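Local coordinates for putative aliphatic sulfonates-binding protein (Escherichia coli, PDB 2X26) that probably binds aliphatic sulfonates in the periplasm as the solute-binding component of an ABC-type transport system, at residues A[74-80]-A[186-192]; A[42-46]-A[58-64]; A[106-110]-A[152-157]. One frame throughout, in Å; residues are numbered along the deposited sequence. Where two conformers were deposited one is given.

Interaction 1 (A[74-80]-A[186-192]); sequences LVYVGVE and SFYLAAR
With CG beside its backbone N (chi1 -64°) and the chain extended beyond, E80 carries its carboxylate across the edge of the Y188 ring, near CE1. The phenol answers by donating from Y188 OH to E80 OE2 at 2.6 Å, reaching that oxygen from above the carboxylate plane. E80 OE1 takes the hydroxyl of S186 at 2.7 Å from OG, a bond that holds for one of two modelled conformers of the serine. The same oxygen accepts from a water that also donates to F187 O, and it is also hydrogen-bonded to a glycerol, probably from the crystallisation liquor. Exchanging E80 for an alanine would probably leave Y188 OH without this acceptor and its ring freer to turn.

Beneath these side chains runs an antiparallel ladder, with V75 N to A190 O (2.9 Å) nearly straight at 171°. A classic beta bulge interrupts it where V77 and G78 both face Y188: Y188 O receives V77 N at 2.9 Å and, weakly, G78 N. Because the bulge inserts a residue, V79, paired with F187, points to the same side of the sheet as Y76 and L189.

There Y76 turns its edge to the F187 face in a T-shaped stack, centroids 4.6 Å apart, with Y76 CD1 over the ring toward its rim. At the far end V75 CG1 sits over the centre of the R192 guanidinium, 3.5 Å from CZ, while R192 NH2 makes a salt bridge with D73.

Strand 74-80 is outermost in its sheet, and 186-191 lies between it and 56-59. Helix 255-270 packs on F187 and V79 through V257 and binds Y76 OH through Q261; helices 62-69 and 42-51 press on L189.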
ATOM      1  N   LEU A  74      15.103   3.620  -2.508  1.00 10.96           N
ATOM      2  CA  LEU A  74      14.245   2.903  -1.541  1.00  8.99           C
ATOM      3  C   LEU A  74      13.947   1.501  -2.007  1.00  8.46           C
ATOM      4  O   LEU A  74      13.632   1.304  -3.178  1.00 10.37           O
ATOM      5  CB  LEU A  74      12.942   3.630  -1.432  1.00 10.19           C
ATOM      6  CG  LEU A  74      13.130   5.095  -1.138  1.00 11.53           C
ATOM      7  CD1 LEU A  74      11.723   5.731  -1.131  1.00 15.18           C
ATOM      8  CD2 LEU A  74      13.836   5.297   0.218  1.00 16.04           C
ATOM      9  N   VAL A  75      14.048   0.521  -1.120  1.00  5.86           N
ATOM     10  CA  VAL A  75      13.958  -0.883  -1.528  1.00  4.60           C
ATOM     11  C   VAL A  75      12.642  -1.459  -1.065  1.00  5.61           C
ATOM     12  O   VAL A  75      12.129  -1.067   0.016  1.00  5.40           O
ATOM     13  CB  VAL A  75      15.115  -1.718  -0.970  1.00  6.56           C
ATOM     14  CG1 VAL A  75      16.424  -1.267  -1.608  1.00  5.83           C
ATOM     15  CG2 VAL A  75      15.224  -1.657   0.551  1.00  5.15           C
ATOM     16  N   TYR A  76      12.108  -2.398  -1.863  1.00  4.23           N
ATOM     17  CA  TYR A  76      10.919  -3.147  -1.474  1.00  4.45           C
ATOM     18  C   TYR A  76      11.355  -4.262  -0.529  1.00  5.84           C
ATOM     19  O   TYR A  76      12.095  -5.174  -0.931  1.00  6.96           O
ATOM     20  CB  TYR A  76      10.280  -3.775  -2.708  1.00  5.20           C
ATOM     21  CG  TYR A  76       9.844  -2.807  -3.783  1.00  3.12           C
ATOM     22  CD1 TYR A  76       8.549  -2.236  -3.769  1.00  6.84           C
ATOM     23  CD2 TYR A  76      10.672  -2.504  -4.828  1.00  5.23           C
ATOM     24  CE1 TYR A  76       8.129  -1.345  -4.781  1.00  5.15           C
ATOM     25  CE2 TYR A  76      10.283  -1.610  -5.851  1.00  5.90           C
ATOM     26  CZ  TYR A  76       9.006  -1.034  -5.815  1.00  9.15           C
ATOM     27  OH  TYR A  76       8.595  -0.169  -6.821  1.00  6.06           O
ATOM     28  N   VAL A  77      10.928  -4.179   0.715  1.00  4.61           N
ATOM     29  CA  VAL A  77      11.280  -5.184   1.699  1.00  6.19           C
ATOM     30  C   VAL A  77      10.205  -6.282   1.846  1.00  6.23           C
ATOM     31  O   VAL A  77      10.513  -7.372   2.331  1.00  8.08           O
ATOM     32  CB  VAL A  77      11.656  -4.611   3.110  1.00  6.10           C
ATOM     33  CG1 VAL A  77      13.061  -3.901   3.105  1.00  7.55           C
ATOM     34  CG2 VAL A  77      10.514  -3.735   3.706  1.00  6.30           C
ATOM     35  N   GLY A  78       8.964  -6.001   1.453  1.00  6.71           N
ATOM     36  CA  GLY A  78       7.872  -6.970   1.645  1.00  5.85           C
ATOM     37  C   GLY A  78       6.710  -6.611   0.758  1.00  5.75           C
ATOM     38  O   GLY A  78       6.515  -5.448   0.414  1.00  5.24           O
ATOM     39  N   VAL A  79       5.879  -7.602   0.453  1.00  5.75           N
ATOM     40  CA  VAL A  79       4.667  -7.351  -0.376  1.00  5.95           C
ATOM     41  C   VAL A  79       3.465  -8.109   0.218  1.00  7.22           C
ATOM     42  O   VAL A  79       3.596  -9.201   0.813  1.00  7.24           O
ATOM     43  CB  VAL A  79       4.888  -7.768  -1.878  1.00  7.18           C
ATOM     44  CG1 VAL A  79       5.233  -9.297  -2.000  1.00  6.40           C
ATOM     45  CG2 VAL A  79       3.682  -7.371  -2.767  1.00  6.60           C
ATOM     46  N   GLU A  80       2.301  -7.484   0.127  1.00  6.82           N
ATOM     47  CA  GLU A  80       1.006  -8.093   0.545  1.00  8.88           C
ATOM     48  C   GLU A  80       0.208  -8.400  -0.722  1.00  9.57           C
ATOM     49  O   GLU A  80       0.410  -7.736  -1.751  1.00  8.49           O
ATOM     50  CB  GLU A  80       0.216  -7.059   1.342  1.00 10.32           C
ATOM     51  CG  GLU A  80       0.890  -6.685   2.615  1.00 10.72           C
ATOM     52  CD  GLU A  80       0.356  -5.461   3.351  1.00 15.12           C
ATOM     53  OE1 GLU A  80       0.280  -4.303   2.834  1.00 17.58           O
ATOM     54  OE2 GLU A  80       0.157  -5.626   4.547  1.00 12.10           O
ATOM     55  N   SER A 186       0.411  -4.576  -2.299  1.00  5.78           N
ATOM     56  CA  SER A 186       0.932  -3.341  -1.688  0.50  5.00           C
ATOM     57  C   SER A 186       2.245  -3.658  -1.040  1.00  5.74           C
ATOM     58  O   SER A 186       2.598  -4.838  -0.826  1.00  7.45           O
ATOM     59  CB  SER A 186      -0.025  -2.760  -0.653  0.50  4.65           C
ATOM     60  OG  SER A 186      -0.425  -3.759   0.277  0.50  2.00           O
ATOM     61  N   PHE A 187       3.005  -2.624  -0.736  1.00  5.82           N
ATOM     62  CA  PHE A 187       4.414  -2.846  -0.358  1.00  6.00           C
ATOM     63  C   PHE A 187       4.851  -2.240   0.959  1.00  6.52           C
ATOM     64  O   PHE A 187       4.196  -1.325   1.500  1.00  6.32           O
ATOM     65  CB  PHE A 187       5.335  -2.275  -1.419  1.00  5.26           C
ATOM     66  CG  PHE A 187       5.283  -3.017  -2.724  1.00  7.00           C
ATOM     67  CD1 PHE A 187       5.896  -4.277  -2.868  1.00  7.21           C
ATOM     68  CD2 PHE A 187       4.611  -2.457  -3.785  1.00  3.78           C
ATOM     69  CE1 PHE A 187       5.899  -4.956  -4.127  1.00  6.17           C
ATOM     70  CE2 PHE A 187       4.552  -3.131  -5.059  1.00  6.42           C
ATOM     71  CZ  PHE A 187       5.198  -4.389  -5.224  1.00  8.80           C
ATOM     72  N   TYR A 188       5.937  -2.797   1.498  1.00  5.63           N
ATOM     73  CA  TYR A 188       6.655  -2.188   2.611  1.00  4.67           C
ATOM     74  C   TYR A 188       7.987  -1.802   2.033  1.00  4.95           C
ATOM     75  O   TYR A 188       8.568  -2.590   1.293  1.00  3.79           O
ATOM     76  CB  TYR A 188       6.851  -3.188   3.738  1.00  5.13           C
ATOM     77  CG  TYR A 188       5.528  -3.486   4.364  1.00  6.00           C
ATOM     78  CD1 TYR A 188       4.691  -4.461   3.816  1.00  6.90           C
ATOM     79  CD2 TYR A 188       5.091  -2.737   5.454  1.00  7.08           C
ATOM     80  CE1 TYR A 188       3.443  -4.702   4.397  1.00  5.36           C
ATOM     81  CE2 TYR A 188       3.847  -2.973   6.043  1.00  6.18           C
ATOM     82  CZ  TYR A 188       3.033  -3.958   5.488  1.00  9.26           C
ATOM     83  OH  TYR A 188       1.792  -4.186   6.053  1.00  7.79           O
ATOM     84  N   LEU A 189       8.402  -0.560   2.315  1.00  4.22           N
ATOM     85  CA  LEU A 189       9.682  -0.045   1.838  1.00  5.59           C
ATOM     86  C   LEU A 189      10.572   0.467   2.961  1.00  5.36           C
ATOM     87  O   LEU A 189      10.097   0.926   4.014  1.00  4.97           O
ATOM     88  CB  LEU A 189       9.450   1.074   0.800  1.00  5.52           C
ATOM     89  CG  LEU A 189       8.796   0.528  -0.519  1.00 11.23           C
ATOM     90  CD1 LEU A 189       7.314   0.825  -0.422  1.00 14.22           C
ATOM     91  CD2 LEU A 189       9.447   1.138  -1.719  1.00 15.56           C
ATOM     92  N   ALA A 190      11.881   0.410   2.714  1.00  5.31           N
ATOM     93  CA  ALA A 190      12.869   0.976   3.624  1.00  4.67           C
ATOM     94  C   ALA A 190      14.018   1.521   2.833  1.00  5.85           C
ATOM     95  O   ALA A 190      14.154   1.197   1.688  1.00  5.31           O
ATOM     96  CB  ALA A 190      13.393  -0.099   4.570  1.00  5.81           C
ATOM     97  N   ALA A 191      14.871   2.337   3.460  1.00  6.67           N
ATOM     98  CA  ALA A 191      16.157   2.648   2.851  1.00  7.57           C
ATOM     99  C   ALA A 191      17.071   1.420   2.855  1.00  8.50           C
ATOM    100  O   ALA A 191      17.063   0.610   3.806  1.00  7.59           O
ATOM    101  CB  ALA A 191      16.812   3.812   3.589  1.00  8.71           C
ATOM    102  N   ARG A 192      17.833   1.246   1.769  1.00  7.71           N
ATOM    103  CA  ARG A 192      18.655   0.059   1.675  1.00  8.50           C
ATOM    104  C   ARG A 192      19.633  -0.150   2.841  1.00  7.80           C
ATOM    105  O   ARG A 192      19.762  -1.266   3.349  1.00  6.68           O
ATOM    106  CB  ARG A 192      19.319  -0.051   0.314  1.00  8.70           C
ATOM    107  CG  ARG A 192      20.088  -1.363   0.104  1.00 12.86           C
ATOM    108  CD  ARG A 192      20.960  -1.265  -1.139  1.00 15.68           C
ATOM    109  NE  ARG A 192      20.218  -0.687  -2.260  1.00 15.30           N
ATOM    110  CZ  ARG A 192      19.577  -1.413  -3.168  1.00 15.39           C
ATOM    111  NH1 ARG A 192      19.580  -2.753  -3.070  1.00 14.24           N
ATOM    112  NH2 ARG A 192      18.894  -0.802  -4.149  1.00 16.30           N
TER
HETATM  113  O   HOH W   1       1.578  -1.916   2.464  1.00 12.95           O

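Interaction 2 (A[42-46]-A[58-64]); sequences GPQML and STGDIPP
A beta-alpha-beta crossover leads from strand 33-38 through helix 42-51 into the parallel strand 56-59, passing over 4-9, which lies between the two in the sheet. Here the first turn of that helix meets the end of strand 56-59 and the opening turn of the next helix, 62-69. The backbone of G42 lies against the P63 ring, G42 C 4.0 Å from P63 CB. A CB on G42 would run into P63 CG, so the bare backbone lets the two helix starts come this close. P43 extends the same patch, its ring crossing that of P63 at a slant with P43 CD 3.8 Å from P63 CG.

Both helices thus begin near where strand 56-59 ends, at the C-terminal ends of the parallel strands in a sheet of the periplasmic binding protein fold. In relatives of this family those ends line the ligand cleft, consistent with a glycerol found near S58, whose hydroxyl is bonded to S13.

One turn further on, L46 fills the angle between strand and helix with its two methyls. CG stands beside the backbone N (chi1 -70°), which lets CD1 lie 3.8 Å from P63 CB and 3.5 Å from P64 N. The other branch, CD2, meets T59 CG2 tip to tip at 3.9 Å; since T59 was modelled in two conformers, this holds for one of them. No hydrogen bond crosses from 42-46 to 58-64. On its far side, P64 touches L189 of strand 186-191.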
ATOM      1  N   GLY A  42       0.791   7.843   0.249  1.00  8.03           N
ATOM      2  CA  GLY A  42       2.114   7.221   0.027  1.00  7.52           C
ATOM      3  C   GLY A  42       3.228   8.212  -0.389  1.00  8.45           C
ATOM      4  O   GLY A  42       4.397   8.101   0.096  1.00  8.04           O
ATOM      5  N   PRO A  43       2.934   9.132  -1.338  1.00  9.58           N
ATOM      6  CA  PRO A  43       3.979  10.022  -1.813  1.00  9.25           C
ATOM      7  C   PRO A  43       4.643  10.846  -0.705  1.00 10.62           C
ATOM      8  O   PRO A  43       5.864  10.906  -0.638  1.00  8.89           O
ATOM      9  CB  PRO A  43       3.245  10.907  -2.865  1.00 11.45           C
ATOM     10  CG  PRO A  43       2.284   9.902  -3.508  1.00 11.99           C
ATOM     11  CD  PRO A  43       1.768   9.137  -2.260  1.00 10.62           C
ATOM     12  N   GLN A  44       3.842  11.466   0.153  1.00 10.98           N
ATOM     13  CA  GLN A  44       4.373  12.203   1.294  1.00 10.55           C
ATOM     14  C   GLN A  44       5.197  11.296   2.205  1.00  8.25           C
ATOM     15  O   GLN A  44       6.271  11.709   2.708  1.00  8.59           O
ATOM     16  CB  GLN A  44       3.244  12.826   2.121  1.00 11.52           C
ATOM     17  CG  GLN A  44       2.498  13.943   1.382  1.00 16.97           C
ATOM     18  CD  GLN A  44       1.273  13.465   0.601  1.00 19.23           C
ATOM     19  OE1 GLN A  44       1.302  12.435  -0.066  1.00 20.26           O
ATOM     20  NE2 GLN A  44       0.181  14.259   0.662  1.00 20.71           N
ATOM     21  N   MET A  45       4.749  10.055   2.411  1.00  7.47           N
ATOM     22  CA  MET A  45       5.510   9.115   3.251  0.50  6.34           C
ATOM     23  C   MET A  45       6.863   8.836   2.607  1.00  5.72           C
ATOM     24  O   MET A  45       7.896   8.745   3.290  1.00  4.23           O
ATOM     25  CB  MET A  45       4.735   7.792   3.479  0.50  6.26           C
ATOM     26  CG  MET A  45       5.470   6.730   4.358  0.50  8.10           C
ATOM     27  SD  MET A  45       6.612   5.681   3.424  0.50  8.73           S
ATOM     28  CE  MET A  45       7.882   5.279   4.598  0.50 16.31           C
ATOM     29  N   LEU A  46       6.875   8.692   1.288  1.00  5.51           N
ATOM     30  CA  LEU A  46       8.128   8.271   0.649  1.00  6.61           C
ATOM     31  C   LEU A  46       9.149   9.415   0.629  1.00  7.46           C
ATOM     32  O   LEU A  46      10.337   9.174   0.655  1.00  6.71           O
ATOM     33  CB  LEU A  46       7.900   7.754  -0.766  1.00  7.25           C
ATOM     34  CG  LEU A  46       7.156   6.396  -0.810  1.00  7.57           C
ATOM     35  CD1 LEU A  46       6.988   5.924  -2.265  1.00 12.56           C
ATOM     36  CD2 LEU A  46       7.728   5.257   0.070  1.00 13.85           C
ATOM     37  N   SER A  58       4.609   1.863   4.609  1.00  4.93           N
ATOM     38  CA  SER A  58       3.641   1.074   3.870  1.00  4.55           C
ATOM     39  C   SER A  58       2.981   1.956   2.784  1.00  5.52           C
ATOM     40  O   SER A  58       2.518   3.073   3.069  1.00  5.36           O
ATOM     41  CB  SER A  58       2.575   0.667   4.888  1.00  5.74           C
ATOM     42  OG  SER A  58       1.344   0.454   4.239  1.00  9.19           O
ATOM     43  N   THR A  59       2.936   1.478   1.549  1.00  5.60           N
ATOM     44  CA  THR A  59       2.260   2.204   0.454  0.50  5.58           C
ATOM     45  C   THR A  59       1.777   1.176  -0.563  1.00  7.37           C
ATOM     46  O   THR A  59       2.136   0.005  -0.494  1.00  7.57           O
ATOM     47  CB  THR A  59       3.115   3.284  -0.347  0.50  6.63           C
ATOM     48  OG1 THR A  59       3.878   2.626  -1.349  0.50  5.98           O
ATOM     49  CG2 THR A  59       4.047   4.160   0.510  0.50  4.31           C
ATOM     50  N   GLY A  60       0.942   1.632  -1.482  1.00  6.29           N
ATOM     51  CA  GLY A  60       0.479   0.809  -2.592  1.00  8.27           C
ATOM     52  C   GLY A  60       1.569   0.622  -3.619  1.00  9.15           C
ATOM     53  O   GLY A  60       2.706   1.044  -3.413  1.00  9.10           O
ATOM     54  N   ASP A  61       1.212   0.025  -4.751  1.00  8.35           N
ATOM     55  CA  ASP A  61       2.211  -0.257  -5.783  1.00  9.03           C
ATOM     56  C   ASP A  61       2.642   0.987  -6.600  1.00  9.52           C
ATOM     57  O   ASP A  61       3.758   1.020  -7.184  1.00  9.20           O
ATOM     58  CB  ASP A  61       1.747  -1.405  -6.688  1.00  9.93           C
ATOM     59  CG  ASP A  61       0.375  -1.190  -7.317  1.00 14.47           C
ATOM     60  OD1 ASP A  61      -0.539  -0.675  -6.634  1.00 19.90           O
ATOM     61  OD2 ASP A  61       0.205  -1.592  -8.519  1.00 15.24           O
ATOM     62  N   ILE A  62       1.829   2.038  -6.581  1.00  8.11           N
ATOM     63  CA  ILE A  62       2.123   3.176  -7.435  1.00  8.60           C
ATOM     64  C   ILE A  62       3.140   4.189  -6.878  1.00  7.94           C
ATOM     65  O   ILE A  62       4.122   4.499  -7.586  1.00  8.09           O
ATOM     66  CB  ILE A  62       0.831   3.928  -7.899  1.00  9.42           C
ATOM     67  CG1 ILE A  62      -0.138   2.991  -8.645  1.00 10.08           C
ATOM     68  CG2 ILE A  62       1.239   5.166  -8.735  1.00  9.11           C
ATOM     69  CD1 ILE A  62       0.525   2.076  -9.673  1.00 10.99           C
ATOM     70  N   PRO A  63       2.948   4.681  -5.628  1.00  7.24           N
ATOM     71  CA  PRO A  63       3.891   5.705  -5.146  1.00  7.00           C
ATOM     72  C   PRO A  63       5.373   5.359  -5.288  1.00  7.25           C
ATOM     73  O   PRO A  63       6.150   6.245  -5.625  1.00  8.45           O
ATOM     74  CB  PRO A  63       3.445   5.959  -3.689  1.00  6.01           C
ATOM     75  CG  PRO A  63       1.902   5.677  -3.725  1.00  7.73           C
ATOM     76  CD  PRO A  63       1.811   4.482  -4.689  1.00  7.03           C
ATOM     77  N   PRO A  64       5.799   4.100  -5.030  1.00  6.36           N
ATOM     78  CA  PRO A  64       7.219   3.817  -5.133  1.00  7.14           C
ATOM     79  C   PRO A  64       7.777   3.999  -6.523  1.00  8.05           C
ATOM     80  O   PRO A  64       8.979   4.273  -6.663  1.00  9.34           O
ATOM     81  CB  PRO A  64       7.329   2.327  -4.836  1.00  8.15           C
ATOM     82  CG  PRO A  64       6.103   2.015  -4.022  1.00  8.61           C
ATOM     83  CD  PRO A  64       5.043   2.968  -4.475  1.00  5.55           C
TER

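Interaction 3 (A[106-110]-A[152-157]); sequences HKVAF and NVDAWA
K107 O is gripped by two successive amides of the neighbouring segment: D154 N reaches it at 2.9 Å, and A155 N adds a weak bond at 3.4 Å. This fork opens the parallel pairing of strands 107-110 and 155-159, in a sheet where 107-110 lies between 155-159 and 135-138. The chain goes from one to the other through helix 115-126, strand 135-138 and helix 141-149, two successive beta-alpha-beta units, the second crossing over 107-110 to reach 155-159.

Past the fork the ladder is regular. A109 uses both of its backbone polar atoms on the same partner strand, giving N to A155 O at 2.9 Å and receiving A157 N on its own O at 2.9 Å, the latter met nearly head-on. A109 O is also approached by the indole of W156. CG of W156 lies anti to its backbone N (chi1 -179°), which brings CD1 to 3.4 Å from that oxygen, with the oxygen at the ring edge and in its plane. The rest of the indole packs on A144, R145 and F148 of helix 141-149, while A109 CB touches A144 and, at 3.8 Å, V153 CG2.

V108 and A155 look to the other side of the sheet, where helix 115-126 packs on V108 through L120. F110 keeps its CB against A157, but its ring leads away to H117, F131 and Y138.

At the exposed end carbon atoms lie beside oxygens. K107 CD runs past N152 O at 3.2 Å. H106, its ND1 bonded to D102 O, stands with its ring almost perpendicular to the D154 carboxylate (89°), and H106 CD2 lies 3.2 Å from D154 OD2.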
ATOM      1  N   HIS A 106     -17.644   8.736 -22.674  1.00  8.95           N
ATOM      2  CA  HIS A 106     -18.189   9.251 -21.399  1.00  9.66           C
ATOM      3  C   HIS A 106     -17.152   9.872 -20.475  1.00  9.78           C
ATOM      4  O   HIS A 106     -15.942   9.709 -20.684  1.00  9.03           O
ATOM      5  CB  HIS A 106     -18.987   8.166 -20.669  1.00 11.93           C
ATOM      6  CG  HIS A 106     -20.285   7.837 -21.323  1.00 13.61           C
ATOM      7  ND1 HIS A 106     -20.538   6.622 -21.917  1.00 17.83           N
ATOM      8  CD2 HIS A 106     -21.399   8.585 -21.508  1.00 18.46           C
ATOM      9  CE1 HIS A 106     -21.754   6.629 -22.437  1.00 16.24           C
ATOM     10  NE2 HIS A 106     -22.297   7.810 -22.202  1.00 20.83           N
ATOM     11  N   LYS A 107     -17.630  10.597 -19.445  1.00  7.98           N
ATOM     12  CA  LYS A 107     -16.752  11.245 -18.479  1.00  7.96           C
ATOM     13  C   LYS A 107     -16.489  10.302 -17.299  1.00  8.26           C
ATOM     14  O   LYS A 107     -17.425   9.784 -16.680  1.00  8.33           O
ATOM     15  CB  LYS A 107     -17.370  12.555 -17.960  1.00  7.52           C
ATOM     16  CG  LYS A 107     -17.738  13.555 -19.031  1.00  9.55           C
ATOM     17  CD  LYS A 107     -18.625  14.637 -18.364  1.00  9.94           C
ATOM     18  CE  LYS A 107     -19.671  15.204 -19.258  1.00 17.19           C
ATOM     19  NZ  LYS A 107     -19.153  16.360 -20.030  1.00 18.58           N
ATOM     20  N   VAL A 108     -15.213  10.074 -17.011  1.00  7.64           N
ATOM     21  CA  VAL A 108     -14.864   9.214 -15.904  1.00  6.78           C
ATOM     22  C   VAL A 108     -13.991   9.989 -14.910  1.00  6.97           C
ATOM     23  O   VAL A 108     -12.897  10.448 -15.284  1.00  7.55           O
ATOM     24  CB  VAL A 108     -14.109   7.984 -16.420  1.00  6.89           C
ATOM     25  CG1 VAL A 108     -13.753   7.034 -15.243  1.00  7.32           C
ATOM     26  CG2 VAL A 108     -14.935   7.209 -17.513  1.00  8.87           C
ATOM     27  N   ALA A 109     -14.409  10.067 -13.641  1.00  5.70           N
ATOM     28  CA  ALA A 109     -13.624  10.761 -12.637  1.00  6.20           C
ATOM     29  C   ALA A 109     -12.668   9.790 -11.950  1.00  6.22           C
ATOM     30  O   ALA A 109     -13.049   8.647 -11.692  1.00  6.01           O
ATOM     31  CB  ALA A 109     -14.537  11.354 -11.605  1.00  5.44           C
ATOM     32  N   PHE A 110     -11.461  10.266 -11.641  1.00  5.65           N
ATOM     33  CA  PHE A 110     -10.450   9.527 -10.834  1.00  5.41           C
ATOM     34  C   PHE A 110      -9.285  10.454 -10.532  1.00  4.49           C
ATOM     35  O   PHE A 110      -9.118  11.458 -11.227  1.00  4.93           O
ATOM     36  CB  PHE A 110      -9.916   8.306 -11.601  1.00  5.33           C
ATOM     37  CG  PHE A 110      -9.272   8.658 -12.938  1.00  6.66           C
ATOM     38  CD1 PHE A 110      -7.878   8.762 -13.073  1.00  5.27           C
ATOM     39  CD2 PHE A 110     -10.072   8.922 -14.052  1.00  8.65           C
ATOM     40  CE1 PHE A 110      -7.313   9.108 -14.320  1.00  6.39           C
ATOM     41  CE2 PHE A 110      -9.509   9.301 -15.278  1.00  8.17           C
ATOM     42  CZ  PHE A 110      -8.131   9.374 -15.397  1.00  6.96           C
ATOM     43  N   ASN A 152     -22.442  14.731 -12.862  1.00  8.23           N
ATOM     44  CA  ASN A 152     -21.503  15.452 -13.717  1.00  7.36           C
ATOM     45  C   ASN A 152     -20.452  14.554 -14.393  1.00  6.54           C
ATOM     46  O   ASN A 152     -19.913  14.898 -15.456  1.00  7.37           O
ATOM     47  CB  ASN A 152     -20.874  16.616 -12.961  1.00  7.23           C
ATOM     48  CG  ASN A 152     -21.828  17.804 -12.821  1.00 11.67           C
ATOM     49  OD1 ASN A 152     -22.803  17.904 -13.542  1.00 16.02           O
ATOM     50  ND2 ASN A 152     -21.559  18.673 -11.875  1.00 14.76           N
ATOM     51  N   VAL A 153     -20.266  13.334 -13.865  1.00  5.55           N
ATOM     52  CA  VAL A 153     -19.515  12.299 -14.574  1.00  6.08           C
ATOM     53  C   VAL A 153     -20.363  11.027 -14.582  1.00  6.40           C
ATOM     54  O   VAL A 153     -21.306  10.897 -13.789  1.00  7.30           O
ATOM     55  CB  VAL A 153     -18.126  11.973 -13.911  1.00  6.62           C
ATOM     56  CG1 VAL A 153     -17.161  13.103 -14.139  1.00  8.75           C
ATOM     57  CG2 VAL A 153     -18.265  11.678 -12.440  1.00  6.47           C
ATOM     58  N   ASP A 154     -20.061  10.113 -15.485  1.00  6.43           N
ATOM     59  CA  ASP A 154     -20.857   8.891 -15.551  1.00  8.59           C
ATOM     60  C   ASP A 154     -20.310   7.730 -14.769  1.00  7.57           C
ATOM     61  O   ASP A 154     -21.023   6.768 -14.513  1.00 10.07           O
ATOM     62  CB  ASP A 154     -21.125   8.512 -16.998  1.00  8.05           C
ATOM     63  CG  ASP A 154     -21.854   9.637 -17.709  1.00 13.21           C
ATOM     64  OD1 ASP A 154     -22.858  10.124 -17.116  1.00 12.50           O
ATOM     65  OD2 ASP A 154     -21.346  10.092 -18.742  1.00 13.71           O
ATOM     66  N   ALA A 155     -19.035   7.806 -14.413  1.00  6.71           N
ATOM     67  CA  ALA A 155     -18.386   6.728 -13.698  1.00  5.03           C
ATOM     68  C   ALA A 155     -17.284   7.310 -12.818  1.00  4.69           C
ATOM     69  O   ALA A 155     -16.749   8.381 -13.135  1.00  5.15           O
ATOM     70  CB  ALA A 155     -17.790   5.703 -14.675  1.00  5.54           C
ATOM     71  N   TRP A 156     -16.949   6.600 -11.739  1.00  3.14           N
ATOM     72  CA  TRP A 156     -15.955   7.035 -10.762  1.00  3.81           C
ATOM     73  C   TRP A 156     -15.055   5.833 -10.462  1.00  3.34           C
ATOM     74  O   TRP A 156     -15.508   4.767  -9.993  1.00  5.57           O
ATOM     75  CB  TRP A 156     -16.626   7.559  -9.482  1.00  3.42           C
ATOM     76  CG  TRP A 156     -15.696   8.054  -8.394  1.00  5.11           C
ATOM     77  CD1 TRP A 156     -14.446   8.543  -8.547  1.00  6.42           C
ATOM     78  CD2 TRP A 156     -16.003   8.177  -7.005  1.00  5.94           C
ATOM     79  NE1 TRP A 156     -13.922   8.923  -7.330  1.00  3.83           N
ATOM     80  CE2 TRP A 156     -14.871   8.713  -6.370  1.00  4.38           C
ATOM     81  CE3 TRP A 156     -17.120   7.838  -6.228  1.00  6.15           C
ATOM     82  CZ2 TRP A 156     -14.810   8.932  -4.998  1.00  4.50           C
ATOM     83  CZ3 TRP A 156     -17.063   8.072  -4.850  1.00  6.11           C
ATOM     84  CH2 TRP A 156     -15.921   8.607  -4.261  1.00  7.95           C
ATOM     85  N   ALA A 157     -13.784   5.985 -10.777  1.00  3.37           N
ATOM     86  CA  ALA A 157     -12.831   4.912 -10.471  1.00  3.14           C
ATOM     87  C   ALA A 157     -12.174   5.299  -9.163  1.00  4.14           C
ATOM     88  O   ALA A 157     -11.622   6.402  -9.037  1.00  4.50           O
ATOM     89  CB  ALA A 157     -11.812   4.772 -11.600  1.00  3.96           C
TER

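Overall arrangement
Interactions 1 and 2 share one sheet and touch directly: F187 N lies 2.8 Å from T59 O, a probable hydrogen bond between neighbouring strands 186-191 and 56-59, and Y76 OH packs on P64 CB. Interaction 3 belongs to a second sheet, its centre about 32 Å from that of interaction 1 and about 25 Å from that of interaction 2, although its residues fall within the chain loop that interaction 1 closes. All three are largely buried; 106-110 with 152-157 has the most exposed end. The chemistry follows position: an antiparallel ladder with a bulge and a partly exposed carboxylate holding two hydroxyls, purely apolar helix-start packing, and a parallel ladder.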